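Local coordinates for protein type II restriction enzyme MspI (Moraxella sp., PDB 1YFI) that recognizes the double-stranded DNA sequence 5'-CCGG-3' and cleaves it after the first cytosine, leaving fragments with terminal 5'-phosphates, at residues K8-F13 and D28-L33; D75-V80 and F104-Q109; P115-H120 and L199-L204. One frame throughout, in Å; residues are numbered along the deposited sequence.

Contact 1 (K8-F13 and D28-L33). With nucleotides of chain B.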
loop_
_atom_site.group_PDB
_atom_site.type_symbol
_atom_site.label_atom_id
_atom_site.label_comp_id
_atom_site.label_asym_id
_atom_site.label_seq_id
_atom_site.Cartn_x
_atom_site.Cartn_y
_atom_site.Cartn_z
ATOM N N LYS E 8 0.674 24.359 4.818
ATOM C CA LYS E 8 -0.208 24.378 5.973
ATOM C C LYS E 8 -0.031 23.116 6.815
ATOM O O LYS E 8 0.015 23.180 8.046
ATOM C CB LYS E 8 -1.663 24.506 5.521
ATOM C CG LYS E 8 -2.676 24.283 6.633
ATOM C CD LYS E 8 -4.085 24.203 6.077
ATOM C CE LYS E 8 -4.934 23.221 6.876
ATOM N NZ LYS E 8 -5.022 23.591 8.326
ATOM N N LEU E 9 0.077 21.968 6.151
ATOM C CA LEU E 9 0.252 20.704 6.860
ATOM C C LEU E 9 1.642 20.550 7.478
ATOM O O LEU E 9 1.760 20.091 8.609
ATOM C CB LEU E 9 -0.034 19.525 5.930
ATOM C CG LEU E 9 -1.454 19.490 5.365
ATOM C CD1 LEU E 9 -1.582 18.336 4.385
ATOM C CD2 LEU E 9 -2.450 19.356 6.489
ATOM N N TYR E 10 2.696 20.926 6.760
ATOM C CA TYR E 10 4.022 20.793 7.341
ATOM C C TYR E 10 4.108 21.650 8.587
ATOM O O TYR E 10 4.772 21.293 9.554
ATOM C CB TYR E 10 5.109 21.190 6.347
ATOM C CG TYR E 10 5.574 20.036 5.488
ATOM C CD1 TYR E 10 4.725 19.463 4.536
ATOM C CD2 TYR E 10 6.854 19.498 5.645
ATOM C CE1 TYR E 10 5.138 18.386 3.762
ATOM C CE2 TYR E 10 7.276 18.418 4.879
ATOM C CZ TYR E 10 6.414 17.866 3.941
ATOM O OH TYR E 10 6.828 16.787 3.192
ATOM N N ASP E 11 3.416 22.780 8.561
ATOM C CA ASP E 11 3.388 23.688 9.699
ATOM C C ASP E 11 2.551 23.053 10.816
ATOM O O ASP E 11 2.938 23.076 11.990
ATOM C CB ASP E 11 2.795 25.036 9.265
ATOM C CG ASP E 11 2.461 25.942 10.442
ATOM O OD1 ASP E 11 3.385 26.310 11.204
ATOM O OD2 ASP E 11 1.267 26.288 10.602
ATOM N N ASP E 12 1.412 22.471 10.444
ATOM C CA ASP E 12 0.531 21.823 11.411
ATOM C C ASP E 12 1.230 20.670 12.114
ATOM O O ASP E 12 1.074 20.474 13.318
ATOM C CB ASP E 12 -0.735 21.297 10.729
ATOM C CG ASP E 12 -1.687 22.401 10.342
ATOM O OD1 ASP E 12 -1.870 23.325 11.159
ATOM O OD2 ASP E 12 -2.260 22.344 9.234
ATOM N N PHE E 13 1.995 19.897 11.360
ATOM C CA PHE E 13 2.705 18.767 11.937
ATOM C C PHE E 13 4.072 19.179 12.473
ATOM O O PHE E 13 4.867 18.328 12.872
ATOM C CB PHE E 13 2.849 17.642 10.903
ATOM C CG PHE E 13 1.557 16.950 10.588
ATOM C CD1 PHE E 13 0.635 17.524 9.728
ATOM C CD2 PHE E 13 1.237 15.738 11.196
ATOM C CE1 PHE E 13 -0.597 16.904 9.476
ATOM C CE2 PHE E 13 0.008 15.106 10.951
ATOM C CZ PHE E 13 -0.910 15.697 10.086
ATOM N N ASP E 28 7.098 9.286 11.462
ATOM C CA ASP E 28 5.732 9.134 11.925
ATOM C C ASP E 28 4.918 10.354 11.507
ATOM O O ASP E 28 3.825 10.206 10.951
ATOM C CB ASP E 28 5.682 8.975 13.444
ATOM C CG ASP E 28 5.956 7.553 13.888
ATOM O OD1 ASP E 28 5.077 6.683 13.669
ATOM O OD2 ASP E 28 7.050 7.303 14.451
ATOM N N ARG E 29 5.449 11.552 11.766
ATOM C CA ARG E 29 4.750 12.787 11.405
ATOM C C ARG E 29 4.459 12.821 9.905
ATOM O O ARG E 29 3.334 13.110 9.483
ATOM C CB ARG E 29 5.580 14.015 11.762
ATOM C CG ARG E 29 5.870 14.222 13.234
ATOM C CD ARG E 29 4.682 14.763 14.007
ATOM N NE ARG E 29 5.055 15.038 15.397
ATOM C CZ ARG E 29 5.867 16.022 15.778
ATOM N NH1 ARG E 29 6.395 16.841 14.880
ATOM N NH2 ARG E 29 6.159 16.188 17.062
ATOM N N LEU E 30 5.476 12.527 9.099
ATOM C CA LEU E 30 5.293 12.531 7.654
ATOM C C LEU E 30 4.196 11.547 7.251
ATOM O O LEU E 30 3.286 11.904 6.494
ATOM C CB LEU E 30 6.601 12.181 6.937
ATOM C CG LEU E 30 7.755 13.195 7.000
ATOM C CD1 LEU E 30 8.884 12.705 6.106
ATOM C CD2 LEU E 30 7.293 14.577 6.556
ATOM N N GLY E 31 4.284 10.317 7.762
ATOM C CA GLY E 31 3.287 9.310 7.450
ATOM C C GLY E 31 1.885 9.803 7.764
ATOM O O GLY E 31 0.963 9.610 6.975
ATOM N N LYS E 32 1.727 10.437 8.919
ATOM C CA LYS E 32 0.444 10.973 9.329
ATOM C C LYS E 32 0.110 12.225 8.539
ATOM O O LYS E 32 -1.056 12.483 8.238
ATOM C CB LYS E 32 0.452 11.309 10.824
ATOM C CG LYS E 32 0.152 10.131 11.759
ATOM C CD LYS E 32 -1.322 9.660 11.697
ATOM C CE LYS E 32 -1.606 8.734 10.506
ATOM N NZ LYS E 32 -2.986 8.144 10.529
ATOM N N LEU E 33 1.130 13.011 8.205
ATOM C CA LEU E 33 0.897 14.235 7.450
ATOM C C LEU E 33 0.370 13.920 6.054
ATOM O O LEU E 33 -0.591 14.530 5.596
ATOM C CB LEU E 33 2.180 15.072 7.355
ATOM C CG LEU E 33 2.091 16.367 6.538
ATOM C CD1 LEU E 33 3.179 17.332 6.976
ATOM C CD2 LEU E 33 2.206 16.051 5.056
ATOM P P DG B 8 12.380 7.248 18.267
ATOM O OP1 DG B 8 12.366 8.740 18.217
ATOM O OP2 DG B 8 12.988 6.553 19.432
ATOM O "O5'" DG B 8 10.885 6.733 18.110
ATOM C "C5'" DG B 8 10.078 7.206 17.053
ATOM C "C4'" DG B 8 8.653 6.783 17.280
ATOM O "O4'" DG B 8 8.528 5.373 16.997
ATOM C "C3'" DG B 8 8.173 6.978 18.717
ATOM O "O3'" DG B 8 6.819 7.419 18.687
ATOM C "C2'" DG B 8 8.295 5.592 19.326
ATOM C "C1'" DG B 8 8.021 4.687 18.132
ATOM N N9 DG B 8 8.659 3.372 18.174
ATOM C C8 DG B 8 9.926 3.074 18.610
ATOM N N7 DG B 8 10.214 1.801 18.518
ATOM C C5 DG B 8 9.068 1.226 17.989
ATOM C C6 DG B 8 8.783 -0.122 17.670
ATOM O O6 DG B 8 9.520 -1.116 17.792
ATOM N N1 DG B 8 7.493 -0.267 17.159
ATOM C C2 DG B 8 6.598 0.754 16.978
ATOM N N2 DG B 8 5.398 0.422 16.474
ATOM N N3 DG B 8 6.856 2.017 17.270
ATOM C C4 DG B 8 8.098 2.180 17.770
#
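Leu33 of helix 23-41 is wedged between the aromatic rings of Tyr10 and Phe13, and much of this contact is made by that leucine. Its CG stands anti to the backbone N (chi1 178°), which sends the branched end toward the first helix. One methyl, Leu33 CD1, lies over a face of the Tyr10 ring, 3.6 Å from Tyr10 CD1 and displaced toward the rim in a CH-pi contact, the two side chains crossing at about a right angle. The same methyl reaches the backbone, 3.5 Å from Leu9 O. Phe13, just beyond the end of its helix, lays a face of its ring over the root of Leu33 instead: Leu33 CA sits 3.6 Å from the ring centroid, a second CH-pi contact. Leu9 completes the grip, its CB 3.9 Å from Leu33 CG. At the border, Arg29 NH1 comes within 2.9 Å of Phe13 O. The Tyr10 hydroxyl is hydrogen-bonded to Arg212 O and Tyr34 OH, while Lys32 NZ forms a salt bridge with Glu35. The chemistry is therefore mainly apolar: segments whose directions differ by 139° are joined mainly by Leu33 against two aromatic faces and Leu9, with the polar ends of Tyr10 and Lys32 satisfied elsewhere.

Contact 2 (D75-V80 and F104-Q109)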
loop_
_atom_site.group_PDB
_atom_site.type_symbol
_atom_site.label_atom_id
_atom_site.label_comp_id
_atom_site.label_asym_id
_atom_site.label_seq_id
_atom_site.Cartn_x
_atom_site.Cartn_y
_atom_site.Cartn_z
ATOM N N ASP E 75 -16.951 14.780 -13.378
ATOM C CA ASP E 75 -18.303 15.257 -13.649
ATOM C C ASP E 75 -19.411 14.387 -13.079
ATOM O O ASP E 75 -20.477 14.888 -12.745
ATOM C CB ASP E 75 -18.521 15.437 -15.150
ATOM C CG ASP E 75 -17.653 16.545 -15.740
ATOM O OD1 ASP E 75 -17.532 17.614 -15.093
ATOM O OD2 ASP E 75 -17.106 16.347 -16.855
ATOM N N ASN E 76 -19.170 13.086 -12.961
ATOM C CA ASN E 76 -20.184 12.190 -12.425
ATOM C C ASN E 76 -20.273 12.257 -10.899
ATOM O O ASN E 76 -21.212 11.730 -10.303
ATOM C CB ASN E 76 -19.896 10.747 -12.838
ATOM C CG ASN E 76 -19.637 10.598 -14.333
ATOM O OD1 ASN E 76 -20.212 11.315 -15.157
ATOM N ND2 ASN E 76 -18.778 9.640 -14.691
ATOM N N ILE E 77 -19.312 12.916 -10.265
ATOM C CA ILE E 77 -19.295 13.007 -8.809
ATOM C C ILE E 77 -20.060 14.211 -8.268
ATOM O O ILE E 77 -19.733 15.356 -8.556
ATOM C CB ILE E 77 -17.840 13.022 -8.296
ATOM C CG1 ILE E 77 -17.126 11.766 -8.793
ATOM C CG2 ILE E 77 -17.811 13.071 -6.786
ATOM C CD1 ILE E 77 -15.657 11.735 -8.490
ATOM N N ILE E 78 -21.087 13.931 -7.478
ATOM C CA ILE E 78 -21.916 14.980 -6.904
ATOM C C ILE E 78 -21.473 15.351 -5.494
ATOM O O ILE E 78 -21.630 16.494 -5.066
ATOM C CB ILE E 78 -23.411 14.566 -6.905
ATOM C CG1 ILE E 78 -24.033 14.854 -8.276
ATOM C CG2 ILE E 78 -24.175 15.333 -5.843
ATOM C CD1 ILE E 78 -23.314 14.213 -9.465
ATOM N N ASP E 79 -20.933 14.390 -4.760
ATOM C CA ASP E 79 -20.453 14.705 -3.427
ATOM C C ASP E 79 -19.320 13.789 -2.978
ATOM O O ASP E 79 -19.178 12.666 -3.464
ATOM C CB ASP E 79 -21.595 14.681 -2.417
ATOM C CG ASP E 79 -21.218 15.369 -1.119
ATOM O OD1 ASP E 79 -20.442 16.359 -1.171
ATOM O OD2 ASP E 79 -21.698 14.929 -0.055
ATOM N N VAL E 80 -18.516 14.279 -2.042
ATOM C CA VAL E 80 -17.372 13.533 -1.556
ATOM C C VAL E 80 -17.158 13.748 -0.069
ATOM O O VAL E 80 -17.554 14.762 0.490
ATOM C CB VAL E 80 -16.085 13.991 -2.307
ATOM C CG1 VAL E 80 -14.856 13.368 -1.709
ATOM C CG2 VAL E 80 -16.179 13.617 -3.760
ATOM N N PHE E 104 -17.509 8.490 -2.611
ATOM C CA PHE E 104 -17.971 9.309 -3.715
ATOM C C PHE E 104 -19.465 9.067 -3.921
ATOM O O PHE E 104 -19.930 7.934 -3.845
ATOM C CB PHE E 104 -17.249 8.939 -5.018
ATOM C CG PHE E 104 -15.761 9.212 -5.018
ATOM C CD1 PHE E 104 -14.856 8.203 -4.701
ATOM C CD2 PHE E 104 -15.264 10.468 -5.396
ATOM C CE1 PHE E 104 -13.487 8.427 -4.765
ATOM C CE2 PHE E 104 -13.894 10.700 -5.462
ATOM C CZ PHE E 104 -13.004 9.674 -5.145
ATOM N N THR E 105 -20.214 10.136 -4.172
ATOM C CA THR E 105 -21.646 10.030 -4.441
ATOM C C THR E 105 -21.844 10.541 -5.866
ATOM O O THR E 105 -21.458 11.670 -6.195
ATOM C CB THR E 105 -22.490 10.883 -3.460
ATOM O OG1 THR E 105 -22.365 10.355 -2.135
ATOM C CG2 THR E 105 -23.955 10.853 -3.850
ATOM N N PHE E 106 -22.430 9.703 -6.714
ATOM C CA PHE E 106 -22.657 10.063 -8.104
ATOM C C PHE E 106 -24.054 10.655 -8.346
ATOM O O PHE E 106 -24.834 10.813 -7.414
ATOM C CB PHE E 106 -22.424 8.839 -8.983
ATOM C CG PHE E 106 -21.156 8.098 -8.661
ATOM C CD1 PHE E 106 -21.201 6.894 -7.972
ATOM C CD2 PHE E 106 -19.915 8.605 -9.035
ATOM C CE1 PHE E 106 -20.027 6.203 -7.659
ATOM C CE2 PHE E 106 -18.732 7.922 -8.728
ATOM C CZ PHE E 106 -18.789 6.721 -8.040
ATOM N N HIS E 107 -24.375 10.970 -9.598
ATOM C CA HIS E 107 -25.664 11.584 -9.925
ATOM C C HIS E 107 -26.912 10.837 -9.458
ATOM O O HIS E 107 -27.779 11.429 -8.819
ATOM C CB HIS E 107 -25.775 11.840 -11.440
ATOM C CG HIS E 107 -26.133 10.622 -12.248
ATOM N ND1 HIS E 107 -25.272 9.558 -12.424
ATOM C CD2 HIS E 107 -27.266 10.301 -12.924
ATOM C CE1 HIS E 107 -25.857 8.638 -13.173
ATOM N NE2 HIS E 107 -27.067 9.063 -13.489
ATOM N N ASN E 108 -27.007 9.546 -9.763
ATOM C CA ASN E 108 -28.191 8.775 -9.400
ATOM C C ASN E 108 -28.334 8.463 -7.921
ATOM O O ASN E 108 -29.200 7.683 -7.542
ATOM C CB ASN E 108 -28.246 7.469 -10.204
ATOM C CG ASN E 108 -27.125 6.517 -9.844
ATOM O OD1 ASN E 108 -26.241 6.858 -9.056
ATOM N ND2 ASN E 108 -27.151 5.315 -10.420
ATOM N N GLN E 109 -27.492 9.068 -7.089
ATOM C CA GLN E 109 -27.551 8.853 -5.642
ATOM C C GLN E 109 -26.898 7.552 -5.200
ATOM O O GLN E 109 -27.052 7.133 -4.062
ATOM C CB GLN E 109 -28.989 8.852 -5.139
ATOM C CG GLN E 109 -29.235 9.796 -3.993
ATOM C CD GLN E 109 -29.638 11.163 -4.484
ATOM O OE1 GLN E 109 -28.857 11.850 -5.150
ATOM N NE2 GLN E 109 -30.875 11.566 -4.173
#
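Backbone hydrogen bonds join Ile78 and Asp79 to Thr105. Thr105 O is gripped twice, by Ile78 N at 2.6 Å, nearly in line with the carbonyl, and by Asp79 N at 3.1 Å, from a more bent approach. The return bond runs from Thr105 N to Asp79 O at 2.8 Å. Farther toward the turn, His107 N makes a weak bond to Asn76 O, and the same oxygen lies at the edge of the Phe106 ring, in its plane, while also taking a CA-H...O contact from Phe106 CA.

Apolar packing gathers on the side occupied by Val80 and Phe104. Ile77 CD1 comes 3.4 Å from Phe104 CD2, carried there by an extended outer chain (chi2 173°), and Val80 CG2 meets the same ring atom at 3.7 Å, its side chain lying alongside the phenylalanine and pointing the same way. Helix 57-69 adds Leu66 and Leu67 to this cluster. Ile78 CD1 instead packs against the backbone of the turn, 3.4 Å from His107 N. On the other face, Asp79 CB and Thr105 CB are 4.0 Å apart.

Two residues set against one make this a classic beta bulge, placed where outermost strand 77-84 pairs antiparallel with strand 100-106, beside the type I turn of Phe106 to Gln109 that leads on to strand 111-121.

Contact 3 (P115-H120 and L199-L204). With nucleotides of chain A.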
loop_
_atom_site.group_PDB
_atom_site.type_symbol
_atom_site.label_atom_id
_atom_site.label_comp_id
_atom_site.label_asym_id
_atom_site.label_seq_id
_atom_site.Cartn_x
_atom_site.Cartn_y
_atom_site.Cartn_z
ATOM N N PRO E 115 -11.697 2.284 0.146
ATOM C CA PRO E 115 -10.723 2.208 1.235
ATOM C C PRO E 115 -9.320 2.409 0.656
ATOM O O PRO E 115 -9.001 1.880 -0.409
ATOM C CB PRO E 115 -10.940 0.806 1.776
ATOM C CG PRO E 115 -11.250 0.039 0.532
ATOM C CD PRO E 115 -12.214 0.943 -0.190
ATOM N N LEU E 116 -8.486 3.172 1.350
ATOM C CA LEU E 116 -7.142 3.434 0.866
ATOM C C LEU E 116 -6.053 2.950 1.796
ATOM O O LEU E 116 -6.274 2.741 2.988
ATOM C CB LEU E 116 -6.929 4.932 0.688
ATOM C CG LEU E 116 -7.969 5.753 -0.064
ATOM C CD1 LEU E 116 -7.791 7.220 0.328
ATOM C CD2 LEU E 116 -7.832 5.542 -1.575
ATOM N N ASN E 117 -4.871 2.774 1.218
ATOM C CA ASN E 117 -3.675 2.404 1.956
ATOM C C ASN E 117 -2.702 3.483 1.508
ATOM O O ASN E 117 -2.477 3.665 0.306
ATOM C CB ASN E 117 -3.151 1.032 1.560
ATOM C CG ASN E 117 -1.971 0.613 2.411
ATOM O OD1 ASN E 117 -0.820 0.812 2.042
ATOM N ND2 ASN E 117 -2.255 0.063 3.575
ATOM N N ILE E 118 -2.152 4.222 2.465
ATOM C CA ILE E 118 -1.241 5.312 2.142
ATOM C C ILE E 118 0.100 5.180 2.863
ATOM O O ILE E 118 0.150 4.972 4.071
ATOM C CB ILE E 118 -1.869 6.686 2.533
ATOM C CG1 ILE E 118 -3.355 6.697 2.195
ATOM C CG2 ILE E 118 -1.170 7.833 1.786
ATOM C CD1 ILE E 118 -4.049 7.984 2.588
ATOM N N LYS E 119 1.185 5.313 2.115
ATOM C CA LYS E 119 2.514 5.243 2.691
ATOM C C LYS E 119 3.370 6.370 2.107
ATOM O O LYS E 119 2.978 7.017 1.134
ATOM C CB LYS E 119 3.176 3.907 2.367
ATOM C CG LYS E 119 2.452 2.673 2.859
ATOM C CD LYS E 119 3.280 1.431 2.532
ATOM C CE LYS E 119 2.655 0.150 3.058
ATOM N NZ LYS E 119 2.489 0.162 4.541
ATOM N N HIS E 120 4.519 6.618 2.726
ATOM C CA HIS E 120 5.456 7.607 2.231
ATOM C C HIS E 120 6.804 6.892 2.280
ATOM O O HIS E 120 7.043 6.046 3.143
ATOM C CB HIS E 120 5.483 8.853 3.109
ATOM C CG HIS E 120 6.364 8.729 4.314
ATOM N ND1 HIS E 120 6.100 7.851 5.343
ATOM C CD2 HIS E 120 7.518 9.355 4.639
ATOM C CE1 HIS E 120 7.058 7.939 6.249
ATOM N NE2 HIS E 120 7.929 8.844 5.846
ATOM N N LEU E 199 -12.648 -3.184 4.802
ATOM C CA LEU E 199 -11.643 -4.051 5.426
ATOM C C LEU E 199 -10.434 -4.338 4.510
ATOM O O LEU E 199 -9.389 -4.795 4.986
ATOM C CB LEU E 199 -12.284 -5.385 5.848
ATOM C CG LEU E 199 -13.406 -5.407 6.903
ATOM C CD1 LEU E 199 -14.008 -6.806 6.979
ATOM C CD2 LEU E 199 -12.865 -4.979 8.272
ATOM N N HIS E 200 -10.579 -4.063 3.210
ATOM C CA HIS E 200 -9.513 -4.299 2.235
ATOM C C HIS E 200 -9.306 -3.126 1.278
ATOM O O HIS E 200 -10.203 -2.753 0.521
ATOM C CB HIS E 200 -9.825 -5.556 1.436
ATOM C CG HIS E 200 -10.157 -6.726 2.295
ATOM N ND1 HIS E 200 -9.258 -7.272 3.186
ATOM C CD2 HIS E 200 -11.311 -7.413 2.458
ATOM C CE1 HIS E 200 -9.846 -8.241 3.864
ATOM N NE2 HIS E 200 -11.093 -8.346 3.442
ATOM N N PRO E 201 -8.101 -2.547 1.282
ATOM C CA PRO E 201 -7.743 -1.407 0.434
ATOM C C PRO E 201 -7.992 -1.611 -1.047
ATOM O O PRO E 201 -7.659 -2.662 -1.582
ATOM C CB PRO E 201 -6.259 -1.219 0.727
ATOM C CG PRO E 201 -6.115 -1.726 2.128
ATOM C CD PRO E 201 -6.960 -2.961 2.115
ATOM N N ASP E 202 -8.580 -0.611 -1.704
ATOM C CA ASP E 202 -8.820 -0.689 -3.145
ATOM C C ASP E 202 -7.683 -0.002 -3.901
ATOM O O ASP E 202 -7.276 -0.452 -4.978
ATOM C CB ASP E 202 -10.142 -0.044 -3.527
ATOM C CG ASP E 202 -11.324 -0.858 -3.086
ATOM O OD1 ASP E 202 -11.139 -2.067 -2.811
ATOM O OD2 ASP E 202 -12.441 -0.293 -3.029
ATOM N N LEU E 203 -7.174 1.091 -3.340
ATOM C CA LEU E 203 -6.058 1.799 -3.959
ATOM C C LEU E 203 -4.867 1.829 -3.013
ATOM O O LEU E 203 -5.031 1.867 -1.799
ATOM C CB LEU E 203 -6.436 3.235 -4.303
ATOM C CG LEU E 203 -7.659 3.427 -5.181
ATOM C CD1 LEU E 203 -8.011 4.906 -5.212
ATOM C CD2 LEU E 203 -7.391 2.887 -6.573
ATOM N N LEU E 204 -3.670 1.794 -3.585
ATOM C CA LEU E 204 -2.440 1.867 -2.812
ATOM C C LEU E 204 -1.797 3.206 -3.197
ATOM O O LEU E 204 -1.373 3.395 -4.334
ATOM C CB LEU E 204 -1.528 0.696 -3.171
ATOM C CG LEU E 204 -2.159 -0.688 -2.926
ATOM C CD1 LEU E 204 -1.178 -1.816 -3.288
ATOM C CD2 LEU E 204 -2.572 -0.800 -1.466
ATOM P P DG A 6 5.422 4.452 5.891
ATOM O OP1 DG A 6 4.689 5.594 5.266
ATOM O OP2 DG A 6 5.299 3.089 5.306
ATOM O "O5'" DG A 6 6.971 4.822 6.006
ATOM C "C5'" DG A 6 7.986 3.894 5.629
ATOM C "C4'" DG A 6 9.289 4.266 6.293
ATOM O "O4'" DG A 6 9.393 3.461 7.493
ATOM C "C3'" DG A 6 10.515 3.925 5.457
ATOM O "O3'" DG A 6 11.172 5.053 4.943
ATOM C "C2'" DG A 6 11.474 3.233 6.402
ATOM C "C1'" DG A 6 10.696 2.924 7.664
ATOM N N9 DG A 6 10.588 1.472 7.665
ATOM C C8 DG A 6 9.541 0.718 7.204
ATOM N N7 DG A 6 9.822 -0.554 7.137
ATOM C C5 DG A 6 11.115 -0.647 7.631
ATOM C C6 DG A 6 11.965 -1.774 7.780
ATOM O O6 DG A 6 11.735 -2.955 7.500
ATOM N N1 DG A 6 13.199 -1.416 8.306
ATOM C C2 DG A 6 13.571 -0.143 8.644
ATOM N N2 DG A 6 14.805 -0.002 9.131
ATOM N N3 DG A 6 12.790 0.912 8.513
ATOM C C4 DG A 6 11.585 0.588 8.000
#
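The carboxylate of Asp202 packs against the Pro115 ring, its OD2 also held by Gly196 N and by a salt bridge to Arg112. Close by, the His200 ring has Leu199 CB over the centre of one face, and its ND1 is hydrogen-bonded to Thr188 O. At the far end of strand 111-121 the His120 imidazole turns its edge to the DNA: OP1 of DG6 of chain A lies near the ring plane, 2.7 Å from His120 ND1, and the backbone His120 N is hydrogen-bonded to the same oxygen, also at 2.7 Å. With chi1 at 83° the ring sits between its own N and carbonyl carbon, so that ND1 and N can point at one phosphate oxygen.

Pro115 O accepts from Asp202 N at 2.8 Å, the donor tilted 32° from the carbonyl plane, and Leu203 O receives Asn117 N at 3.2 Å, nearly head-on. On one face of the sheet Leu116 and Leu203 lie side by side, CD2 to CD1 at 3.7 Å. On the other, Asn117 CB rests 3.6 Å from Leu204 CD2 and also touches the Pro201 ring, while ND2 is hydrogen-bonded to Lys97 O.

Strands 111-121 and 203-210 run parallel at the heart of a mixed five-stranded sheet. The pairing is consistent with the central sheet of the PDDEXK nuclease fold, and strand 111-121 carries His120 to the DNA backbone.

From the N terminus, contact 1 closes first, folding helix 4-12 onto helix 23-41 across a short connection. Contact 2 follows, pairing strand 77-84 with strand 100-106 at one margin of the five-stranded sheet. The chain then turns directly into strand 111-121, where contact 3 opens, and makes a long excursion, about half of it helical, before strand 203-210 closes it. The three loops are in series, neither nested nor crossing. Contacts 2 and 3 share the sheet through neighbouring strands, although their nearest atoms stay about 7 Å apart. Contacts 1 and 3 do touch: Leu30 and Gly31 pack against the His120 ring, joining helix 23-41 to the DNA-binding end of strand 111-121.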